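Long-range contacts in clostripain-related protein (Bacteroides thetaiotaomicron, PDB 6N9J), which probably cleaves peptide bonds as a secreted cysteine protease of the clostripain (C11) family, here held in complex with an irreversible peptide inhibitor: residues Val15-Asp20 with Leu48-Asp53; Gly106-Ser111 with Phe155-Ala160; Ala176-Gly181 with Ile240-Ser245. One frame throughout, in Å; residues are numbered along the deposited sequence.

Contact 1: residues Val15-Asp20 with Leu48-Asp53; sequences VYIAGD and LLVYMD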
loop_
_atom_site.group_PDB
_atom_site.type_symbol
_atom_site.label_atom_id
_atom_site.label_comp_id
_atom_site.label_asym_id
_atom_site.label_seq_id
_atom_site.Cartn_x
_atom_site.Cartn_y
_atom_site.Cartn_z
ATOM N N VAL A 15 3.074 9.602 -8.455
ATOM C CA VAL A 15 3.679 8.299 -8.184
ATOM C C VAL A 15 5.039 8.497 -7.520
ATOM O O VAL A 15 5.966 9.059 -8.129
ATOM C CB VAL A 15 3.861 7.461 -9.449
ATOM C CG1 VAL A 15 4.432 6.075 -9.079
ATOM C CG2 VAL A 15 2.556 7.332 -10.174
ATOM N N TYR A 16 5.149 8.054 -6.272
ATOM C CA TYR A 16 6.332 8.336 -5.460
ATOM C C TYR A 16 7.208 7.094 -5.339
ATOM O O TYR A 16 6.875 6.151 -4.607
ATOM C CB TYR A 16 5.923 8.829 -4.071
ATOM C CG TYR A 16 7.049 9.418 -3.253
ATOM C CD1 TYR A 16 8.032 8.603 -2.674
ATOM C CD2 TYR A 16 7.127 10.782 -3.043
ATOM C CE1 TYR A 16 9.075 9.153 -1.930
ATOM C CE2 TYR A 16 8.155 11.341 -2.304
ATOM C CZ TYR A 16 9.124 10.524 -1.736
ATOM O OH TYR A 16 10.134 11.101 -0.996
ATOM N N ILE A 17 8.331 7.101 -6.049
ATOM C CA ILE A 17 9.168 5.912 -6.138
ATOM C C ILE A 17 10.436 6.019 -5.303
ATOM O O ILE A 17 11.425 6.598 -5.749
ATOM C CB ILE A 17 9.564 5.621 -7.596
ATOM C CG1 ILE A 17 8.302 5.408 -8.429
ATOM C CG2 ILE A 17 10.493 4.395 -7.677
ATOM C CD1 ILE A 17 8.564 5.344 -9.925
ATOM N N ALA A 18 10.389 5.473 -4.090
ATOM C CA ALA A 18 11.591 5.314 -3.283
ATOM C C ALA A 18 12.254 3.993 -3.666
ATOM O O ALA A 18 11.973 2.940 -3.088
ATOM C CB ALA A 18 11.266 5.361 -1.800
ATOM N N GLY A 19 13.119 4.050 -4.673
ATOM C CA GLY A 19 13.684 2.837 -5.227
ATOM C C GLY A 19 15.191 2.709 -5.096
ATOM O O GLY A 19 15.802 1.950 -5.843
ATOM N N ASP A 20 15.802 3.442 -4.168
ATOM C CA ASP A 20 17.223 3.230 -3.917
ATOM C C ASP A 20 17.385 2.108 -2.905
ATOM O O ASP A 20 17.565 2.340 -1.707
ATOM C CB ASP A 20 17.928 4.492 -3.423
ATOM C CG ASP A 20 19.441 4.329 -3.417
ATOM O OD1 ASP A 20 19.910 3.324 -3.997
ATOM O OD2 ASP A 20 20.160 5.187 -2.857
ATOM N N LEU A 48 -0.242 13.354 -14.290
ATOM C CA LEU A 48 0.510 12.236 -13.735
ATOM C C LEU A 48 1.950 12.664 -13.453
ATOM O O LEU A 48 2.733 12.864 -14.380
ATOM C CB LEU A 48 0.484 11.036 -14.688
ATOM C CG LEU A 48 1.204 9.778 -14.175
ATOM C CD1 LEU A 48 0.583 9.270 -12.871
ATOM C CD2 LEU A 48 1.163 8.710 -15.267
ATOM N N LEU A 49 2.278 12.815 -12.171
ATOM C CA LEU A 49 3.609 13.212 -11.733
ATOM C C LEU A 49 4.361 11.993 -11.195
ATOM O O LEU A 49 3.768 11.096 -10.615
ATOM C CB LEU A 49 3.526 14.307 -10.663
ATOM C CG LEU A 49 3.323 15.766 -11.147
ATOM C CD1 LEU A 49 2.270 15.930 -12.222
ATOM C CD2 LEU A 49 2.988 16.684 -9.979
ATOM N N VAL A 50 5.665 11.939 -11.423
ATOM C CA VAL A 50 6.462 10.824 -10.937
ATOM C C VAL A 50 7.730 11.356 -10.287
ATOM O O VAL A 50 8.533 12.053 -10.939
ATOM C CB VAL A 50 6.843 9.830 -12.071
ATOM C CG1 VAL A 50 7.559 8.609 -11.501
ATOM C CG2 VAL A 50 5.628 9.401 -12.873
ATOM N N TYR A 51 7.888 11.054 -8.999
ATOM C CA TYR A 51 9.152 11.267 -8.304
ATOM C C TYR A 51 9.933 9.960 -8.303
ATOM O O TYR A 51 9.485 8.960 -7.743
ATOM C CB TYR A 51 8.948 11.752 -6.870
ATOM C CG TYR A 51 10.240 11.739 -6.078
ATOM C CD1 TYR A 51 11.161 12.771 -6.201
ATOM C CD2 TYR A 51 10.551 10.676 -5.222
ATOM C CE1 TYR A 51 12.351 12.760 -5.495
ATOM C CE2 TYR A 51 11.734 10.658 -4.507
ATOM C CZ TYR A 51 12.629 11.698 -4.642
ATOM O OH TYR A 51 13.815 11.680 -3.932
ATOM N N MET A 52 11.098 9.968 -8.929
ATOM C CA MET A 52 11.818 8.726 -9.197
ATOM C C MET A 52 13.206 8.732 -8.568
ATOM O O MET A 52 14.070 9.522 -8.963
ATOM C CB MET A 52 11.918 8.512 -10.708
ATOM C CG MET A 52 13.006 7.552 -11.149
ATOM S SD MET A 52 12.449 5.854 -11.208
ATOM C CE MET A 52 11.741 5.757 -12.836
ATOM N N ASP A 53 13.420 7.872 -7.570
ATOM C CA ASP A 53 14.748 7.755 -6.965
ATOM C C ASP A 53 15.240 6.316 -7.063
ATOM O O ASP A 53 14.759 5.439 -6.354
ATOM C CB ASP A 53 14.738 8.225 -5.501
ATOM C CG ASP A 53 16.117 8.156 -4.851
ATOM O OD1 ASP A 53 17.121 7.985 -5.579
ATOM O OD2 ASP A 53 16.216 8.301 -3.611
#
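Y51 lays its CD2 over the centre of the Y16 ring, 3.8 Å from Y16 CZ, although the planes meet at 34°, so the pair is simply oblique. Paired on one face, with CG of each anti to the backbone N (chi1 -168° and 170°), the two phenols extend in the same direction. Both hydroxyls are held beyond the pair, by the backbone O of S83 for Y16 and by the side chains of S83 and Q81 for Y51. On the other face of the sheet I17 sends CD1 obliquely across V50, 3.8 Å from its CG1, and alongside M52 SD, while V15 CG2 touches L48 CD1.

Strand alternation sends the tyrosines one way and V15, I17, V50 and M52 the other, and the parallel register sets them in pairs. V15 N gives a nearly straight 2.7 Å bond to L49 O, Y51 N binds V15 O, I17 N binds Y51 O, and D53 N returns to I17 O at 3.0 Å. G19 N closes the run on D53 O, completing the bridge of A18 with D53. The contact joins the two strands of a beta-alpha-beta unit: its connecting helix 24-37 covers V15, V50 and M52, helix 86-99 covers the tyrosines, and strand 59-65 flanks 48-53 antiparallel.

Contact 2: residues Gly106-Ser111 with Phe155-Ala160; sequences GVVFWS and FILFDA
G106 presents its CA to one face of the F155 ring, a CH-pi contact over the face, 3.9 Å from the ring centroid. F155 reaches this place because its CG sits between the backbone N and the carbonyl carbon (chi1 66°), folding the ring across the neighbouring strand. Two more phenylalanines share the other side of the sheet: F109 and F158 are near parallel, 26° apart, but offset enough that little of one ring lies over the other, with F109 CD2 3.6 Å from F158 CE1. I156 CG2 serves both, lying at the edge of the F109 ring and over one face of F158, and W127 packs against both rings.

These are adjacent parallel strands in the central sheet of a caspase-like clan CD fold, bonded from L157 N to V107 O (2.9 Å) and from F109 N to L157 O. At their C-terminal ends the pairing loosens, and S111 N makes a weak 3.5 Å bond to D159 O, which also bonds the inhibitor. W110 packs on the inhibitor and stands beside D159, whose carboxylate plane is 87° from the indole. Y193, Y214 and the backbone N of A191 bond that carboxylate, while W110 NE1 binds D30.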
loop_
_atom_site.group_PDB
_atom_site.type_symbol
_atom_site.label_atom_id
_atom_site.label_comp_id
_atom_site.label_asym_id
_atom_site.label_seq_id
_atom_site.Cartn_x
_atom_site.Cartn_y
_atom_site.Cartn_z
ATOM N N GLY A 106 -4.518 12.061 -5.860
ATOM C CA GLY A 106 -4.185 10.688 -5.541
ATOM C C GLY A 106 -2.681 10.553 -5.392
ATOM O O GLY A 106 -1.918 11.430 -5.837
ATOM N N VAL A 107 -2.248 9.459 -4.776
ATOM C CA VAL A 107 -0.820 9.215 -4.592
ATOM C C VAL A 107 -0.534 7.718 -4.566
ATOM O O VAL A 107 -1.349 6.923 -4.072
ATOM C CB VAL A 107 -0.287 9.884 -3.293
ATOM C CG1 VAL A 107 -0.934 9.275 -2.060
ATOM C CG2 VAL A 107 1.241 9.788 -3.205
ATOM N N VAL A 108 0.617 7.336 -5.117
ATOM C CA VAL A 108 1.070 5.945 -5.081
ATOM C C VAL A 108 2.414 5.874 -4.367
ATOM O O VAL A 108 3.370 6.555 -4.777
ATOM C CB VAL A 108 1.214 5.346 -6.494
ATOM C CG1 VAL A 108 1.553 3.868 -6.419
ATOM C CG2 VAL A 108 -0.057 5.574 -7.308
ATOM N N PHE A 109 2.488 5.095 -3.289
ATOM C CA PHE A 109 3.760 4.908 -2.594
ATOM C C PHE A 109 4.396 3.613 -3.043
ATOM O O PHE A 109 3.921 2.549 -2.696
ATOM C CB PHE A 109 3.573 4.915 -1.082
ATOM C CG PHE A 109 3.219 6.263 -0.534
ATOM C CD1 PHE A 109 4.150 7.284 -0.527
ATOM C CD2 PHE A 109 1.949 6.514 -0.043
ATOM C CE1 PHE A 109 3.820 8.533 -0.038
ATOM C CE2 PHE A 109 1.614 7.756 0.452
ATOM C CZ PHE A 109 2.546 8.766 0.455
ATOM N N TRP A 110 5.474 3.737 -3.815
ATOM C CA TRP A 110 6.175 2.619 -4.444
ATOM C C TRP A 110 7.498 2.343 -3.733
ATOM O O TRP A 110 8.435 3.137 -3.835
ATOM C CB TRP A 110 6.408 2.972 -5.915
ATOM C CG TRP A 110 6.932 1.932 -6.888
ATOM C CD1 TRP A 110 6.265 1.432 -7.975
ATOM C CD2 TRP A 110 8.247 1.357 -6.934
ATOM N NE1 TRP A 110 7.063 0.558 -8.668
ATOM C CE2 TRP A 110 8.286 0.494 -8.055
ATOM C CE3 TRP A 110 9.389 1.464 -6.124
ATOM C CZ2 TRP A 110 9.417 -0.243 -8.390
ATOM C CZ3 TRP A 110 10.513 0.719 -6.455
ATOM C CH2 TRP A 110 10.517 -0.124 -7.575
ATOM N N SER A 111 7.581 1.220 -3.022
ATOM C CA SER A 111 8.802 0.836 -2.313
ATOM C C SER A 111 8.632 -0.485 -1.586
ATOM O O SER A 111 7.668 -1.224 -1.813
ATOM C CB SER A 111 9.212 1.901 -1.292
ATOM O OG SER A 111 10.574 1.777 -0.946
ATOM N N PHE A 155 -7.458 8.900 -2.821
ATOM C CA PHE A 155 -6.946 7.551 -2.579
ATOM C C PHE A 155 -5.440 7.515 -2.370
ATOM O O PHE A 155 -4.695 8.362 -2.879
ATOM C CB PHE A 155 -7.311 6.609 -3.740
ATOM C CG PHE A 155 -6.652 6.967 -5.037
ATOM C CD1 PHE A 155 -5.364 6.547 -5.315
ATOM C CD2 PHE A 155 -7.324 7.730 -5.983
ATOM C CE1 PHE A 155 -4.743 6.899 -6.502
ATOM C CE2 PHE A 155 -6.711 8.075 -7.185
ATOM C CZ PHE A 155 -5.422 7.658 -7.441
ATOM N N ILE A 156 -5.002 6.506 -1.630
ATOM C CA ILE A 156 -3.591 6.161 -1.544
ATOM C C ILE A 156 -3.415 4.706 -1.994
ATOM O O ILE A 156 -4.094 3.801 -1.508
ATOM C CB ILE A 156 -3.062 6.347 -0.118
ATOM C CG1 ILE A 156 -3.105 7.819 0.273
ATOM C CG2 ILE A 156 -1.655 5.811 0.021
ATOM C CD1 ILE A 156 -2.799 8.055 1.738
ATOM N N LEU A 157 -2.539 4.476 -2.959
ATOM C CA LEU A 157 -2.226 3.106 -3.353
ATOM C C LEU A 157 -0.839 2.761 -2.847
ATOM O O LEU A 157 0.135 3.418 -3.209
ATOM C CB LEU A 157 -2.314 2.930 -4.872
ATOM C CG LEU A 157 -1.656 1.684 -5.471
ATOM C CD1 LEU A 157 -2.393 0.397 -5.097
ATOM C CD2 LEU A 157 -1.555 1.802 -6.985
ATOM N N PHE A 158 -0.756 1.759 -1.965
ATOM C CA PHE A 158 0.535 1.262 -1.541
ATOM C C PHE A 158 0.974 0.152 -2.467
ATOM O O PHE A 158 0.479 -0.971 -2.392
ATOM C CB PHE A 158 0.506 0.753 -0.094
ATOM C CG PHE A 158 0.541 1.843 0.937
ATOM C CD1 PHE A 158 1.683 2.604 1.122
ATOM C CD2 PHE A 158 -0.556 2.092 1.734
ATOM C CE1 PHE A 158 1.735 3.607 2.080
ATOM C CE2 PHE A 158 -0.519 3.100 2.693
ATOM C CZ PHE A 158 0.639 3.855 2.862
ATOM N N ASP A 159 1.913 0.471 -3.344
ATOM C CA ASP A 159 2.535 -0.548 -4.169
ATOM C C ASP A 159 3.760 -1.074 -3.412
ATOM O O ASP A 159 4.906 -0.872 -3.822
ATOM C CB ASP A 159 2.916 0.012 -5.545
ATOM C CG ASP A 159 3.041 -1.078 -6.606
ATOM O OD1 ASP A 159 2.668 -2.235 -6.320
ATOM O OD2 ASP A 159 3.505 -0.779 -7.728
ATOM N N ALA A 160 3.477 -1.727 -2.290
ATOM C CA ALA A 160 4.461 -2.117 -1.291
ATOM C C ALA A 160 3.873 -3.234 -0.416
ATOM O O ALA A 160 2.654 -3.292 -0.222
ATOM C CB ALA A 160 4.855 -0.918 -0.445
#

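Contact 3: residues Ala176-Gly181 with Ile240-Ser245; sequences ADYFIG and ISVIKS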
loop_
_atom_site.group_PDB
_atom_site.type_symbol
_atom_site.label_atom_id
_atom_site.label_comp_id
_atom_site.label_asym_id
_atom_site.label_seq_id
_atom_site.Cartn_x
_atom_site.Cartn_y
_atom_site.Cartn_z
ATOM N N ALA A 176 -6.572 10.209 3.618
ATOM C CA ALA A 176 -7.195 9.781 2.370
ATOM C C ALA A 176 -8.579 9.179 2.593
ATOM O O ALA A 176 -8.884 8.714 3.695
ATOM C CB ALA A 176 -6.312 8.781 1.661
ATOM N N ASP A 177 -9.403 9.181 1.543
ATOM C CA ASP A 177 -10.711 8.541 1.604
ATOM C C ASP A 177 -10.639 7.024 1.402
ATOM O O ASP A 177 -11.500 6.295 1.870
ATOM C CB ASP A 177 -11.653 9.150 0.565
ATOM C CG ASP A 177 -11.876 10.630 0.782
ATOM O OD1 ASP A 177 -12.018 11.049 1.948
ATOM O OD2 ASP A 177 -11.883 11.380 -0.214
ATOM N N TYR A 178 -9.636 6.551 0.675
ATOM C CA TYR A 178 -9.530 5.123 0.371
ATOM C C TYR A 178 -8.083 4.671 0.356
ATOM O O TYR A 178 -7.193 5.419 -0.052
ATOM C CB TYR A 178 -10.183 4.802 -0.981
ATOM C CG TYR A 178 -11.650 5.168 -1.044
ATOM C CD1 TYR A 178 -12.621 4.255 -0.658
ATOM C CD2 TYR A 178 -12.065 6.430 -1.478
ATOM C CE1 TYR A 178 -13.970 4.582 -0.696
ATOM C CE2 TYR A 178 -13.415 6.770 -1.520
ATOM C CZ TYR A 178 -14.365 5.835 -1.116
ATOM O OH TYR A 178 -15.713 6.128 -1.148
ATOM N N PHE A 179 -7.862 3.434 0.791
ATOM C CA PHE A 179 -6.537 2.831 0.810
ATOM C C PHE A 179 -6.544 1.555 -0.017
ATOM O O PHE A 179 -7.347 0.664 0.229
ATOM C CB PHE A 179 -6.092 2.517 2.247
ATOM C CG PHE A 179 -5.756 3.732 3.058
ATOM C CD1 PHE A 179 -6.750 4.432 3.729
ATOM C CD2 PHE A 179 -4.444 4.176 3.151
ATOM C CE1 PHE A 179 -6.447 5.555 4.475
ATOM C CE2 PHE A 179 -4.129 5.300 3.894
ATOM C CZ PHE A 179 -5.133 5.993 4.554
ATOM N N ILE A 180 -5.638 1.460 -0.983
ATOM C CA ILE A 180 -5.541 0.272 -1.814
ATOM C C ILE A 180 -4.207 -0.414 -1.547
ATOM O O ILE A 180 -3.143 0.201 -1.667
ATOM C CB ILE A 180 -5.681 0.597 -3.335
ATOM C CG1 ILE A 180 -6.925 1.444 -3.613
ATOM C CG2 ILE A 180 -5.741 -0.668 -4.164
ATOM C CD1 ILE A 180 -6.622 2.939 -3.730
ATOM N N GLY A 181 -4.261 -1.692 -1.181
ATOM C CA GLY A 181 -3.047 -2.444 -0.925
ATOM C C GLY A 181 -3.229 -3.943 -0.749
ATOM O O GLY A 181 -4.323 -4.459 -0.929
ATOM N N ILE A 240 -5.582 -8.277 -3.166
ATOM C CA ILE A 240 -5.769 -6.830 -3.043
ATOM C C ILE A 240 -7.099 -6.547 -2.362
ATOM O O ILE A 240 -8.046 -7.289 -2.550
ATOM C CB ILE A 240 -5.737 -6.125 -4.443
ATOM C CG1 ILE A 240 -4.399 -6.349 -5.142
ATOM C CG2 ILE A 240 -6.017 -4.622 -4.334
ATOM C CD1 ILE A 240 -3.253 -5.540 -4.548
ATOM N N SER A 241 -7.158 -5.486 -1.561
ATOM C CA SER A 241 -8.430 -4.969 -1.063
ATOM C C SER A 241 -8.462 -3.434 -1.047
ATOM O O SER A 241 -7.452 -2.766 -1.287
ATOM C CB SER A 241 -8.722 -5.514 0.346
ATOM O OG SER A 241 -7.795 -5.016 1.301
ATOM N N VAL A 242 -9.644 -2.886 -0.771
ATOM C CA VAL A 242 -9.856 -1.446 -0.689
ATOM C C VAL A 242 -10.576 -1.124 0.616
ATOM O O VAL A 242 -11.676 -1.629 0.866
ATOM C CB VAL A 242 -10.709 -0.903 -1.877
ATOM C CG1 VAL A 242 -11.084 0.550 -1.650
ATOM C CG2 VAL A 242 -9.978 -1.056 -3.193
ATOM N N ILE A 243 -9.953 -0.293 1.444
ATOM C CA ILE A 243 -10.556 0.145 2.691
ATOM C C ILE A 243 -11.064 1.584 2.575
ATOM O O ILE A 243 -10.326 2.461 2.130
ATOM C CB ILE A 243 -9.557 0.050 3.832
ATOM C CG1 ILE A 243 -9.221 -1.420 4.101
ATOM C CG2 ILE A 243 -10.092 0.746 5.083
ATOM C CD1 ILE A 243 -8.116 -1.599 5.098
ATOM N N LYS A 244 -12.330 1.798 2.957
ATOM C CA LYS A 244 -12.970 3.121 2.996
ATOM C C LYS A 244 -12.784 3.749 4.375
ATOM O O LYS A 244 -13.390 3.295 5.368
ATOM C CB LYS A 244 -14.463 2.992 2.664
ATOM C CG LYS A 244 -15.218 4.308 2.483
ATOM C CD LYS A 244 -16.685 4.051 2.187
ATOM C CE LYS A 244 -17.370 5.255 1.557
ATOM N NZ LYS A 244 -17.293 6.471 2.409
ATOM N N SER A 245 -11.955 4.789 4.447
ATOM C CA SER A 245 -11.442 5.261 5.737
ATOM C C SER A 245 -12.498 5.900 6.634
ATOM O O SER A 245 -12.375 5.878 7.866
ATOM C CB SER A 245 -10.289 6.245 5.517
ATOM O OG SER A 245 -10.756 7.533 5.171
#
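Y178 and K244 extend together from the same face, so the lysine's methylenes run along the phenol: K244 CG is 3.4 Å from Y178 CE1, and K244 CE is 3.3 Å from Y178 OH. They belong to an antiparallel strand pair in the central sheet of the clostripain fold, where 240-244 runs against 178-181, whereas 178-181 is parallel to its other neighbour, 155-159. K244 is extended as far as CE and turns only at its last torsion (chi4 -58°), which brings NZ to the side chain of S246.

Y178 and K244 form a non-hydrogen-bonded pair, as do I180 and V242, and all four side chains share one face of the sheet. There I180 CG1 lies alongside V242 CG2 at 4.0 Å, whereas I180 CG2 meets I240 CG2 at a slant. Helix 206-221 covers the I180 and V242 side through A207. F179 and I243 occupy the other face, and their backbones exchange two 3.0 Å bonds, F179 N to I243 O and I243 N to F179 O, both in the carbonyl plane. One edge of the F179 ring meets S245 CB.

Further along, the ladder is uneven: S241 N donates to G181 O at 3.1 Å, while the return bond from G181 N to S241 O is weak. At the opposite end S245 takes over from the regular pairing. Its N binds D177 O from above the carbonyl plane, and its hydroxyl donates in the carbonyl plane to A176 O at 2.7 Å, with R173 O as a second, competing acceptor.

How the contacts relate
From the N terminus, contact 1 closes first, bringing 48-53 back beside 15-20 after helix 24-37. Contact 2 closes a longer excursion from 106-111 to 155-160, and contact 3 a third, from 176-181 to 240-245. The three follow in series, with none crossing or enclosing another. In space they all lie in one larger mixed sheet: strand 9-18 neighbours 105-110, with Y16 N 2.8 Å from V108 O, and strand 155-159 neighbours 178-181, with F158 N 2.9 Å from I180 O. Contact 2 therefore bridges the other two, whose centres are about 21 Å apart and whose nearest atoms stay about 12 Å apart.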